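Local coordinates for 3-carboxy-cis,cis-muconate cycloisomerase (Acinetobacter calcoaceticus, PDB 1Q5N), which belongs to the largely helical fumarase/aspartase-type lyase superfamily and assembles as a tetramer of identical chains, at residues L37-A42 with A218-L223; N80-F85 with A108-I113; V213-A218 with L223-C228. All coordinates share one frame; numbering follows the deposited sequence.

Interaction 1 (L37-A42 with A218-L223); sequences LAQAQA and AKQLKL. Unlike the reference sequence in segment 37-42: Ala-40 (reference Gln).
Gln-39 and Gln-220 reach for one another between helix 23-43 and the last turn of helix 210-221, while Ala-40 sits against the stem of Gln-220. The polar part is amide against amide: the modelled Gln-39 NE2 lies 3.4 Å from Gln-220 NE2, but the end of Gln-39 is probably turned over, so the identity of the atom at this spot is uncertain. The two side chains cross at about a right angle with their amide planes 69° apart, which excludes flat stacking. Gln-39 arrives extended beyond CG, whereas Gln-220 bends at its second torsion (chi2 -52°), which turns its amide toward Gln-39 and Gln-43. There Gln-220 OE1 finds a firmer partner in Gln-43 NE2, one turn beyond Gln-39, and that hydrogen bond holds the amide in place.

The apolar part is small. The methyl CB of Ala-40, a position where the reference sequence has glutamine, stands 4.2 Å from Gln-220 CG. The same methyl packs on Ala-216 and Tyr-217, consistent with the close approach of the two backbones, 6.8 Å between the CA atoms of Ala-40 and Gln-220.

Backbone bonds finish the second segment. Lys-222 takes a positive phi, its N donates to Lys-219 O at 3.0 Å, and Leu-223 N donates to Ala-218 O at 3.1 Å. Leu-221 O is further bound by Arg-123 of helix 110-146. The pair of backbone bonds is a Schellman motif, which ends helix 210-221 after Leu-221; this C-terminal stop packs on helix 23-43 in the largely helical fold of this lyase family, here toward one end of an elongated chain.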
ATOM      1  N   LEU A  37      22.768  -5.996  29.923  1.00 43.72           N
ATOM      2  CA  LEU A  37      22.378  -7.357  30.282  1.00 43.67           C
ATOM      3  C   LEU A  37      23.349  -7.984  31.319  1.00 44.72           C
ATOM      4  O   LEU A  37      22.910  -8.616  32.277  1.00 44.42           O
ATOM      5  CB  LEU A  37      22.337  -8.247  29.027  1.00 41.18           C
ATOM      6  CG  LEU A  37      21.939  -9.705  29.324  1.00 40.35           C
ATOM      7  CD1 LEU A  37      20.544  -9.734  29.891  1.00 38.63           C
ATOM      8  CD2 LEU A  37      22.012 -10.546  28.070  1.00 40.90           C
ATOM      9  N   ALA A  38      24.653  -7.825  31.081  1.00 45.82           N
ATOM     10  CA  ALA A  38      25.694  -8.340  31.955  1.00 48.91           C
ATOM     11  C   ALA A  38      25.607  -7.598  33.281  1.00 51.09           C
ATOM     12  O   ALA A  38      25.675  -8.216  34.340  1.00 53.51           O
ATOM     13  CB  ALA A  38      27.054  -8.137  31.328  1.00 46.72           C
ATOM     14  N   GLN A  39      25.421  -6.287  33.230  1.00 51.79           N
ATOM     15  CA  GLN A  39      25.305  -5.534  34.454  1.00 54.02           C
ATOM     16  C   GLN A  39      24.092  -5.901  35.276  1.00 53.95           C
ATOM     17  O   GLN A  39      24.186  -6.016  36.496  1.00 53.62           O
ATOM     18  CB  GLN A  39      25.254  -4.048  34.176  1.00 56.86           C
ATOM     19  CG  GLN A  39      26.570  -3.466  33.754  1.00 63.34           C
ATOM     20  CD  GLN A  39      26.490  -1.941  33.684  1.00 68.88           C
ATOM     21  OE1 GLN A  39      27.199  -1.240  34.429  1.00 72.71           O
ATOM     22  NE2 GLN A  39      25.610  -1.412  32.803  1.00 68.72           N
ATOM     23  N   ALA A  40      22.944  -6.070  34.618  1.00 53.56           N
ATOM     24  CA  ALA A  40      21.722  -6.399  35.337  1.00 52.07           C
ATOM     25  C   ALA A  40      21.847  -7.760  35.978  1.00 51.74           C
ATOM     26  O   ALA A  40      21.352  -7.962  37.079  1.00 50.49           O
ATOM     27  CB  ALA A  40      20.525  -6.372  34.408  1.00 51.30           C
ATOM     28  N   GLN A  41      22.509  -8.684  35.282  1.00 51.56           N
ATOM     29  CA  GLN A  41      22.677 -10.037  35.806  1.00 53.04           C
ATOM     30  C   GLN A  41      23.655 -10.087  36.993  1.00 53.79           C
ATOM     31  O   GLN A  41      23.404 -10.801  37.964  1.00 53.93           O
ATOM     32  CB  GLN A  41      23.128 -10.999  34.699  1.00 50.09           C
ATOM     33  CG  GLN A  41      22.045 -11.250  33.711  1.00 49.88           C
ATOM     34  CD  GLN A  41      22.488 -12.096  32.527  1.00 50.56           C
ATOM     35  OE1 GLN A  41      23.670 -12.121  32.165  1.00 49.46           O
ATOM     36  NE2 GLN A  41      21.526 -12.781  31.897  1.00 49.77           N
ATOM     37  N   ALA A  42      24.753  -9.336  36.907  1.00 54.92           N
ATOM     38  CA  ALA A  42      25.744  -9.280  37.990  1.00 56.79           C
ATOM     39  C   ALA A  42      25.060  -8.685  39.221  1.00 57.15           C
ATOM     40  O   ALA A  42      25.195  -9.172  40.330  1.00 58.32           O
ATOM     41  CB  ALA A  42      26.956  -8.411  37.580  1.00 55.49           C
ATOM     42  N   ALA A 218      15.656  -3.624  32.313  1.00 40.75           N
ATOM     43  CA  ALA A 218      14.869  -2.480  31.897  1.00 42.47           C
ATOM     44  C   ALA A 218      15.446  -1.243  32.578  1.00 43.80           C
ATOM     45  O   ALA A 218      15.753  -0.238  31.934  1.00 43.44           O
ATOM     46  CB  ALA A 218      13.404  -2.682  32.300  1.00 37.75           C
ATOM     47  N   LYS A 219      15.619  -1.339  33.888  1.00 46.16           N
ATOM     48  CA  LYS A 219      16.138  -0.220  34.684  1.00 48.03           C
ATOM     49  C   LYS A 219      17.486   0.281  34.210  1.00 46.01           C
ATOM     50  O   LYS A 219      17.684   1.476  34.080  1.00 47.42           O
ATOM     51  CB  LYS A 219      16.210  -0.647  36.128  1.00 52.35           C
ATOM     52  CG  LYS A 219      16.374   0.461  37.108  1.00 59.11           C
ATOM     53  CD  LYS A 219      15.920  -0.047  38.476  1.00 63.89           C
ATOM     54  CE  LYS A 219      14.424  -0.457  38.415  1.00 66.90           C
ATOM     55  NZ  LYS A 219      13.964  -1.158  39.666  1.00 68.43           N
ATOM     56  N   GLN A 220      18.414  -0.621  33.924  1.00 44.94           N
ATOM     57  CA  GLN A 220      19.735  -0.221  33.433  1.00 44.54           C
ATOM     58  C   GLN A 220      19.668   0.621  32.166  1.00 44.72           C
ATOM     59  O   GLN A 220      20.539   1.437  31.910  1.00 44.02           O
ATOM     60  CB  GLN A 220      20.601  -1.437  33.069  1.00 46.66           C
ATOM     61  CG  GLN A 220      21.224  -2.212  34.199  1.00 52.12           C
ATOM     62  CD  GLN A 220      21.985  -1.330  35.163  1.00 54.68           C
ATOM     63  OE1 GLN A 220      21.689  -1.327  36.362  1.00 58.29           O
ATOM     64  NE2 GLN A 220      22.947  -0.562  34.650  1.00 53.67           N
ATOM     65  N   LEU A 221      18.665   0.361  31.336  1.00 43.91           N
ATOM     66  CA  LEU A 221      18.543   1.056  30.071  1.00 44.02           C
ATOM     67  C   LEU A 221      17.539   2.178  30.167  1.00 43.58           C
ATOM     68  O   LEU A 221      17.352   2.926  29.229  1.00 42.55           O
ATOM     69  CB  LEU A 221      18.106   0.061  28.986  1.00 43.25           C
ATOM     70  CG  LEU A 221      19.073  -1.044  28.609  1.00 42.55           C
ATOM     71  CD1 LEU A 221      18.327  -2.092  27.825  1.00 41.76           C
ATOM     72  CD2 LEU A 221      20.240  -0.470  27.800  1.00 41.31           C
ATOM     73  N   LYS A 222      16.880   2.257  31.312  1.00 44.71           N
ATOM     74  CA  LYS A 222      15.866   3.271  31.546  1.00 46.91           C
ATOM     75  C   LYS A 222      14.697   3.128  30.560  1.00 46.20           C
ATOM     76  O   LYS A 222      14.207   4.117  30.025  1.00 46.58           O
ATOM     77  CB  LYS A 222      16.483   4.678  31.446  1.00 50.67           C
ATOM     78  CG  LYS A 222      17.478   5.015  32.573  1.00 55.07           C
ATOM     79  CD  LYS A 222      18.352   6.207  32.170  1.00 60.98           C
ATOM     80  CE  LYS A 222      19.245   6.718  33.329  1.00 64.81           C
ATOM     81  NZ  LYS A 222      20.165   7.846  32.876  1.00 67.73           N
ATOM     82  N   LEU A 223      14.263   1.892  30.327  1.00 44.31           N
ATOM     83  CA  LEU A 223      13.142   1.605  29.446  1.00 41.76           C
ATOM     84  C   LEU A 223      12.068   1.029  30.322  1.00 41.75           C
ATOM     85  O   LEU A 223      12.347   0.620  31.460  1.00 42.82           O
ATOM     86  CB  LEU A 223      13.529   0.548  28.397  1.00 38.92           C
ATOM     87  CG  LEU A 223      14.480   1.104  27.342  1.00 39.56           C
ATOM     88  CD1 LEU A 223      14.981   0.005  26.406  1.00 38.93           C
ATOM     89  CD2 LEU A 223      13.743   2.226  26.583  1.00 38.55           C
TER

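Interaction 2 (N80-F85 with A108-I113); sequences NIAIPF and ATSQDI
Ser-110, in the first turn of helix 110-146, is pressed into the start of helix 82-94, touching Asn-80, Ala-82 and Ile-83. Its CB meets the methyl CB of Ala-82 at 3.8 Å, and this small-on-small pairing brings the CA atoms of the two residues to 5.4 Å. On the same serine, OG stands beside the backbone N (chi1 -60°), a rotation that places the hydroxyl 3.5 Å from Ile-83 CG1. The amide of Asn-80 adds a third neighbour, with ND2 3.8 Å from Ser-110 CB.

Ala-82 loses the second-largest area to the other segment. Beside it, Asn-80 OD1 accepts from Ile-83 N at 3.0 Å in a fairly straight bond (159° at the hydrogen), the donor tilted slightly from the carbonyl plane. This capping bond ties the amide to the opening turn of helix 82-94. The other helix start is held differently: Thr-109, its N-cap residue, donates its N to Asp-112 OD2 at 2.8 Å from above the carboxylate plane, one half of a capping box. Asp-112 also binds His-231 and the backbone N of Gly-197 and Gly-198, which secures this turn to the loops beside it.

Ile-113, a turn after Ser-110, lies near Phe-85, its CG2 4.6 Å from ring atom CE2 of Phe-85, a loose approach. Two helix beginnings thus meet side against side, and both rest on helix 23-43: Ala-82 and Phe-85 pack on Met-30, Ile-113 on Glu-34. Helix 68-78 takes Ile-81 and Pro-84 on another side, while Asn-80 touches Trp-328 of the long helix 323-351.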
ATOM      1  N   ASN A  80      20.369 -13.069  10.387  1.00 36.13           N
ATOM      2  CA  ASN A  80      20.267 -11.878  11.224  1.00 35.80           C
ATOM      3  C   ASN A  80      21.648 -11.447  11.693  1.00 36.85           C
ATOM      4  O   ASN A  80      22.593 -12.228  11.689  1.00 36.67           O
ATOM      5  CB  ASN A  80      19.290 -12.023  12.418  1.00 37.71           C
ATOM      6  CG  ASN A  80      19.821 -12.856  13.552  1.00 38.85           C
ATOM      7  OD1 ASN A  80      20.833 -12.524  14.202  1.00 40.77           O
ATOM      8  ND2 ASN A  80      19.119 -13.946  13.823  1.00 41.23           N
ATOM      9  N   ILE A  81      21.752 -10.182  12.068  1.00 35.98           N
ATOM     10  CA  ILE A  81      22.990  -9.602  12.489  1.00 37.30           C
ATOM     11  C   ILE A  81      23.441 -10.014  13.869  1.00 38.05           C
ATOM     12  O   ILE A  81      24.641 -10.063  14.127  1.00 37.66           O
ATOM     13  CB  ILE A  81      22.871  -8.078  12.507  1.00 38.69           C
ATOM     14  CG1 ILE A  81      22.453  -7.605  11.126  1.00 39.33           C
ATOM     15  CG2 ILE A  81      24.212  -7.440  12.885  1.00 40.61           C
ATOM     16  CD1 ILE A  81      22.039  -6.139  11.143  1.00 43.33           C
ATOM     17  N   ALA A  82      22.496 -10.305  14.758  1.00 37.88           N
ATOM     18  CA  ALA A  82      22.885 -10.602  16.129  1.00 38.97           C
ATOM     19  C   ALA A  82      23.803 -11.804  16.289  1.00 39.41           C
ATOM     20  O   ALA A  82      24.765 -11.736  17.050  1.00 40.75           O
ATOM     21  CB  ALA A  82      21.665 -10.764  17.002  1.00 37.48           C
ATOM     22  N   ILE A  83      23.528 -12.887  15.569  1.00 39.10           N
ATOM     23  CA  ILE A  83      24.329 -14.103  15.692  1.00 38.65           C
ATOM     24  C   ILE A  83      25.836 -13.898  15.435  1.00 39.85           C
ATOM     25  O   ILE A  83      26.648 -14.223  16.287  1.00 40.01           O
ATOM     26  CB  ILE A  83      23.707 -15.239  14.799  1.00 39.06           C
ATOM     27  CG1 ILE A  83      22.438 -15.782  15.480  1.00 38.50           C
ATOM     28  CG2 ILE A  83      24.683 -16.398  14.598  1.00 38.18           C
ATOM     29  CD1 ILE A  83      21.580 -16.640  14.601  1.00 38.75           C
ATOM     30  N   PRO A  84      26.220 -13.336  14.280  1.00 40.28           N
ATOM     31  CA  PRO A  84      27.643 -13.131  14.009  1.00 40.64           C
ATOM     32  C   PRO A  84      28.179 -12.007  14.899  1.00 41.41           C
ATOM     33  O   PRO A  84      29.358 -11.935  15.178  1.00 42.44           O
ATOM     34  CB  PRO A  84      27.663 -12.727  12.542  1.00 41.59           C
ATOM     35  CG  PRO A  84      26.331 -13.193  12.008  1.00 41.50           C
ATOM     36  CD  PRO A  84      25.407 -12.947  13.116  1.00 40.46           C
ATOM     37  N   PHE A  85      27.305 -11.114  15.328  1.00 40.39           N
ATOM     38  CA  PHE A  85      27.751 -10.040  16.170  1.00 40.37           C
ATOM     39  C   PHE A  85      28.169 -10.613  17.540  1.00 41.49           C
ATOM     40  O   PHE A  85      29.194 -10.219  18.086  1.00 42.74           O
ATOM     41  CB  PHE A  85      26.633  -9.017  16.322  1.00 38.23           C
ATOM     42  CG  PHE A  85      26.724  -8.208  17.572  1.00 38.05           C
ATOM     43  CD1 PHE A  85      27.547  -7.091  17.641  1.00 40.01           C
ATOM     44  CD2 PHE A  85      25.971  -8.548  18.689  1.00 37.68           C
ATOM     45  CE1 PHE A  85      27.615  -6.333  18.823  1.00 39.21           C
ATOM     46  CE2 PHE A  85      26.034  -7.796  19.870  1.00 37.56           C
ATOM     47  CZ  PHE A  85      26.843  -6.694  19.935  1.00 38.86           C
ATOM     48  N   ALA A 108      20.081 -14.599  26.660  1.00 39.82           N
ATOM     49  CA  ALA A 108      19.283 -13.868  25.691  1.00 38.09           C
ATOM     50  C   ALA A 108      19.205 -14.594  24.364  1.00 37.94           C
ATOM     51  O   ALA A 108      19.972 -15.536  24.092  1.00 36.69           O
ATOM     52  CB  ALA A 108      19.875 -12.492  25.467  1.00 36.81           C
ATOM     53  N   THR A 109      18.252 -14.179  23.536  1.00 35.95           N
ATOM     54  CA  THR A 109      18.172 -14.776  22.211  1.00 34.56           C
ATOM     55  C   THR A 109      18.401 -13.583  21.279  1.00 34.09           C
ATOM     56  O   THR A 109      18.329 -12.432  21.731  1.00 31.94           O
ATOM     57  CB  THR A 109      16.816 -15.388  21.936  1.00 33.69           C
ATOM     58  OG1 THR A 109      16.868 -15.957  20.638  1.00 37.21           O
ATOM     59  CG2 THR A 109      15.723 -14.330  21.922  1.00 31.52           C
ATOM     60  N   SER A 110      18.675 -13.850  20.002  1.00 32.96           N
ATOM     61  CA  SER A 110      18.928 -12.787  19.009  1.00 33.08           C
ATOM     62  C   SER A 110      17.915 -11.654  18.986  1.00 32.01           C
ATOM     63  O   SER A 110      18.286 -10.474  18.964  1.00 31.09           O
ATOM     64  CB  SER A 110      18.972 -13.365  17.607  1.00 32.95           C
ATOM     65  OG  SER A 110      20.005 -14.311  17.536  1.00 40.19           O
ATOM     66  N   GLN A 111      16.635 -12.018  18.976  1.00 31.14           N
ATOM     67  CA  GLN A 111      15.593 -11.011  18.920  1.00 31.46           C
ATOM     68  C   GLN A 111      15.587 -10.068  20.169  1.00 31.55           C
ATOM     69  O   GLN A 111      15.183  -8.906  20.059  1.00 32.12           O
ATOM     70  CB  GLN A 111      14.207 -11.679  18.684  1.00 30.39           C
ATOM     71  CG  GLN A 111      13.111 -10.627  18.481  1.00 31.48           C
ATOM     72  CD  GLN A 111      11.787 -11.150  17.933  1.00 33.21           C
ATOM     73  OE1 GLN A 111      11.589 -12.382  17.768  1.00 31.21           O
ATOM     74  NE2 GLN A 111      10.841 -10.203  17.669  1.00 26.96           N
ATOM     75  N   ASP A 112      16.016 -10.544  21.336  1.00 30.35           N
ATOM     76  CA  ASP A 112      16.033  -9.656  22.495  1.00 31.92           C
ATOM     77  C   ASP A 112      16.986  -8.484  22.206  1.00 31.98           C
ATOM     78  O   ASP A 112      16.646  -7.330  22.420  1.00 30.53           O
ATOM     79  CB  ASP A 112      16.536 -10.365  23.754  1.00 31.33           C
ATOM     80  CG  ASP A 112      15.656 -11.529  24.167  1.00 33.66           C
ATOM     81  OD1 ASP A 112      14.408 -11.415  24.051  1.00 33.96           O
ATOM     82  OD2 ASP A 112      16.221 -12.563  24.618  1.00 34.09           O
ATOM     83  N   ILE A 113      18.178  -8.791  21.709  1.00 31.60           N
ATOM     84  CA  ILE A 113      19.160  -7.764  21.447  1.00 32.61           C
ATOM     85  C   ILE A 113      18.731  -6.861  20.251  1.00 32.62           C
ATOM     86  O   ILE A 113      18.913  -5.657  20.279  1.00 32.87           O
ATOM     87  CB  ILE A 113      20.535  -8.420  21.137  1.00 33.93           C
ATOM     88  CG1 ILE A 113      20.981  -9.296  22.310  1.00 35.72           C
ATOM     89  CG2 ILE A 113      21.568  -7.352  20.809  1.00 33.68           C
ATOM     90  CD1 ILE A 113      20.987  -8.615  23.668  1.00 35.30           C
TER

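Interaction 3 (V213-A218 with L223-C228)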
ATOM      1  N   VAL A 213      15.704 -10.548  36.621  1.00 39.05           N
ATOM      2  CA  VAL A 213      16.636 -10.022  35.635  1.00 39.16           C
ATOM      3  C   VAL A 213      16.017  -9.015  34.619  1.00 40.31           C
ATOM      4  O   VAL A 213      16.661  -8.037  34.254  1.00 40.27           O
ATOM      5  CB  VAL A 213      17.313 -11.133  34.853  1.00 39.25           C
ATOM      6  CG1 VAL A 213      18.166 -10.525  33.749  1.00 37.37           C
ATOM      7  CG2 VAL A 213      18.208 -11.950  35.782  1.00 40.39           C
ATOM      8  N   VAL A 214      14.773  -9.225  34.190  1.00 41.58           N
ATOM      9  CA  VAL A 214      14.143  -8.329  33.217  1.00 42.82           C
ATOM     10  C   VAL A 214      13.960  -6.973  33.866  1.00 44.69           C
ATOM     11  O   VAL A 214      14.203  -5.924  33.249  1.00 45.11           O
ATOM     12  CB  VAL A 214      12.746  -8.852  32.752  1.00 42.11           C
ATOM     13  CG1 VAL A 214      12.145  -7.922  31.689  1.00 42.29           C
ATOM     14  CG2 VAL A 214      12.904 -10.219  32.157  1.00 43.20           C
ATOM     15  N   GLU A 215      13.538  -6.989  35.121  1.00 45.46           N
ATOM     16  CA  GLU A 215      13.326  -5.756  35.837  1.00 46.80           C
ATOM     17  C   GLU A 215      14.598  -4.902  35.908  1.00 45.49           C
ATOM     18  O   GLU A 215      14.572  -3.700  35.626  1.00 45.43           O
ATOM     19  CB  GLU A 215      12.803  -6.091  37.214  1.00 49.57           C
ATOM     20  CG  GLU A 215      12.734  -4.935  38.160  1.00 56.70           C
ATOM     21  CD  GLU A 215      12.284  -5.418  39.519  1.00 61.40           C
ATOM     22  OE1 GLU A 215      12.983  -6.312  40.086  1.00 63.55           O
ATOM     23  OE2 GLU A 215      11.232  -4.931  39.998  1.00 62.96           O
ATOM     24  N   ALA A 216      15.714  -5.532  36.240  1.00 43.23           N
ATOM     25  CA  ALA A 216      16.972  -4.812  36.345  1.00 42.33           C
ATOM     26  C   ALA A 216      17.547  -4.461  34.972  1.00 42.39           C
ATOM     27  O   ALA A 216      18.326  -3.522  34.835  1.00 42.44           O
ATOM     28  CB  ALA A 216      17.996  -5.639  37.146  1.00 40.26           C
ATOM     29  N   TYR A 217      17.208  -5.237  33.954  1.00 41.41           N
ATOM     30  CA  TYR A 217      17.699  -4.938  32.610  1.00 40.46           C
ATOM     31  C   TYR A 217      16.962  -3.674  32.111  1.00 39.95           C
ATOM     32  O   TYR A 217      17.566  -2.760  31.587  1.00 38.71           O
ATOM     33  CB  TYR A 217      17.434  -6.154  31.717  1.00 40.75           C
ATOM     34  CG  TYR A 217      17.735  -5.996  30.230  1.00 40.92           C
ATOM     35  CD1 TYR A 217      19.029  -5.776  29.772  1.00 40.43           C
ATOM     36  CD2 TYR A 217      16.717  -6.175  29.283  1.00 39.86           C
ATOM     37  CE1 TYR A 217      19.305  -5.751  28.401  1.00 41.77           C
ATOM     38  CE2 TYR A 217      16.977  -6.148  27.924  1.00 41.14           C
ATOM     39  CZ  TYR A 217      18.268  -5.944  27.487  1.00 42.32           C
ATOM     40  OH  TYR A 217      18.515  -5.974  26.136  1.00 43.84           O
ATOM     41  N   ALA A 218      15.656  -3.624  32.313  1.00 40.75           N
ATOM     42  CA  ALA A 218      14.869  -2.480  31.897  1.00 42.47           C
ATOM     43  C   ALA A 218      15.446  -1.243  32.578  1.00 43.80           C
ATOM     44  O   ALA A 218      15.753  -0.238  31.934  1.00 43.44           O
ATOM     45  CB  ALA A 218      13.404  -2.682  32.300  1.00 37.75           C
ATOM     46  N   LEU A 223      14.263   1.892  30.327  1.00 44.31           N
ATOM     47  CA  LEU A 223      13.142   1.605  29.446  1.00 41.76           C
ATOM     48  C   LEU A 223      12.068   1.029  30.322  1.00 41.75           C
ATOM     49  O   LEU A 223      12.347   0.620  31.460  1.00 42.82           O
ATOM     50  CB  LEU A 223      13.529   0.548  28.397  1.00 38.92           C
ATOM     51  CG  LEU A 223      14.480   1.104  27.342  1.00 39.56           C
ATOM     52  CD1 LEU A 223      14.981   0.005  26.406  1.00 38.93           C
ATOM     53  CD2 LEU A 223      13.743   2.226  26.583  1.00 38.55           C
ATOM     54  N   GLY A 224      10.841   1.000  29.808  1.00 40.25           N
ATOM     55  CA  GLY A 224       9.769   0.363  30.546  1.00 40.02           C
ATOM     56  C   GLY A 224       9.942  -1.174  30.525  1.00 40.49           C
ATOM     57  O   GLY A 224      10.733  -1.760  29.780  1.00 38.16           O
ATOM     58  N   GLN A 225       9.199  -1.840  31.377  1.00 41.11           N
ATOM     59  CA  GLN A 225       9.254  -3.284  31.443  1.00 43.14           C
ATOM     60  C   GLN A 225       7.864  -3.720  30.977  1.00 40.04           C
ATOM     61  O   GLN A 225       6.922  -2.988  31.178  1.00 40.87           O
ATOM     62  CB  GLN A 225       9.499  -3.701  32.895  1.00 46.26           C
ATOM     63  CG  GLN A 225       9.568  -5.186  33.123  1.00 52.58           C
ATOM     64  CD  GLN A 225       9.704  -5.560  34.623  1.00 56.82           C
ATOM     65  OE1 GLN A 225       9.673  -6.761  34.962  1.00 57.78           O
ATOM     66  NE2 GLN A 225       9.862  -4.543  35.514  1.00 55.12           N
ATOM     67  N   THR A 226       7.725  -4.873  30.351  1.00 36.66           N
ATOM     68  CA  THR A 226       6.404  -5.281  29.922  1.00 36.58           C
ATOM     69  C   THR A 226       6.004  -6.510  30.731  1.00 36.19           C
ATOM     70  O   THR A 226       6.851  -7.196  31.251  1.00 36.33           O
ATOM     71  CB  THR A 226       6.390  -5.648  28.401  1.00 37.08           C
ATOM     72  OG1 THR A 226       7.281  -6.746  28.164  1.00 36.07           O
ATOM     73  CG2 THR A 226       6.852  -4.489  27.564  1.00 37.05           C
ATOM     74  N   ALA A 227       4.711  -6.783  30.817  1.00 35.22           N
ATOM     75  CA  ALA A 227       4.210  -7.926  31.546  1.00 36.13           C
ATOM     76  C   ALA A 227       4.673  -9.242  30.880  1.00 37.44           C
ATOM     77  O   ALA A 227       5.074 -10.182  31.556  1.00 40.06           O
ATOM     78  CB  ALA A 227       2.653  -7.869  31.613  1.00 31.68           C
ATOM     79  N   CYS A 228       4.594  -9.340  29.563  1.00 36.08           N
ATOM     80  CA  CYS A 228       5.052 -10.571  28.928  1.00 36.75           C
ATOM     81  C   CYS A 228       5.943 -10.280  27.695  1.00 35.86           C
ATOM     82  O   CYS A 228       5.964  -9.163  27.182  1.00 36.03           O
ATOM     83  CB  CYS A 228       3.844 -11.462  28.569  1.00 36.93           C
ATOM     84  SG  CYS A 228       2.699 -10.593  27.531  1.00 42.49           S
TER
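Gln-225 lays its whole side chain over the outer side of helix 210-221, touching Ala-218, Val-214 and Glu-215 in turn. All three of its torsions are close to 180° (chi1 179°), so the chain is a straight rod whose successive atoms serve successive neighbours: CB lies 4.1 Å from Ala-218 CB, CG lies 4.0 Å from Val-214 CG1, and NE2 lies 3.7 Å from both CA and CB of Glu-215. Val-214 offers CG1 because that branch is anti to the backbone N (chi1 -177°). Glu-215 is likewise extended, but its carboxylate plane is inclined by 63° to the amide of Gln-225, and it is the aliphatic root of the glutamate, not its charged end, that meets the amide.

Ala-218 faces the returning backbone, with CB 3.8 Å from Gly-224 O. Further on, Thr-226 OG1 donates to Cys-228 O at 2.9 Å, a local bond within the loop, between residues two apart. Gly-224 pairs through its backbone with Leu-192 and Ala-194, and Ala-227 and Cys-228 pack on a third subunit.

Between Gln-225 and the helix the chemistry is therefore one of van der Waals contact: both the methylenes and the amide of this polar surface residue meet the helix in that way, alongside the backbone bond at the helix end.

How the interactions relate
All three contacts lie on the same side of the chain's centre, inside the one lyase family region. Interactions 1 and 3 share Ala-218 of helix 210-221 and Leu-223 just after it, with centres about 9 Å apart; one packs helix 23-43 on that helix, the other folds its exit loop back. Their segments alternate along the chain. Interaction 2 is nested between the segments of interaction 1, with centres about 17 Å apart, and touches it where Leu-37 CD2 meets Ala-108 CB at 3.9 Å. It closes before interaction 3 opens, with centres about 18 Å apart. Together they gather helices 23-43, 82-94, 110-146 and 210-221 into one helical cluster at an end of the subunit.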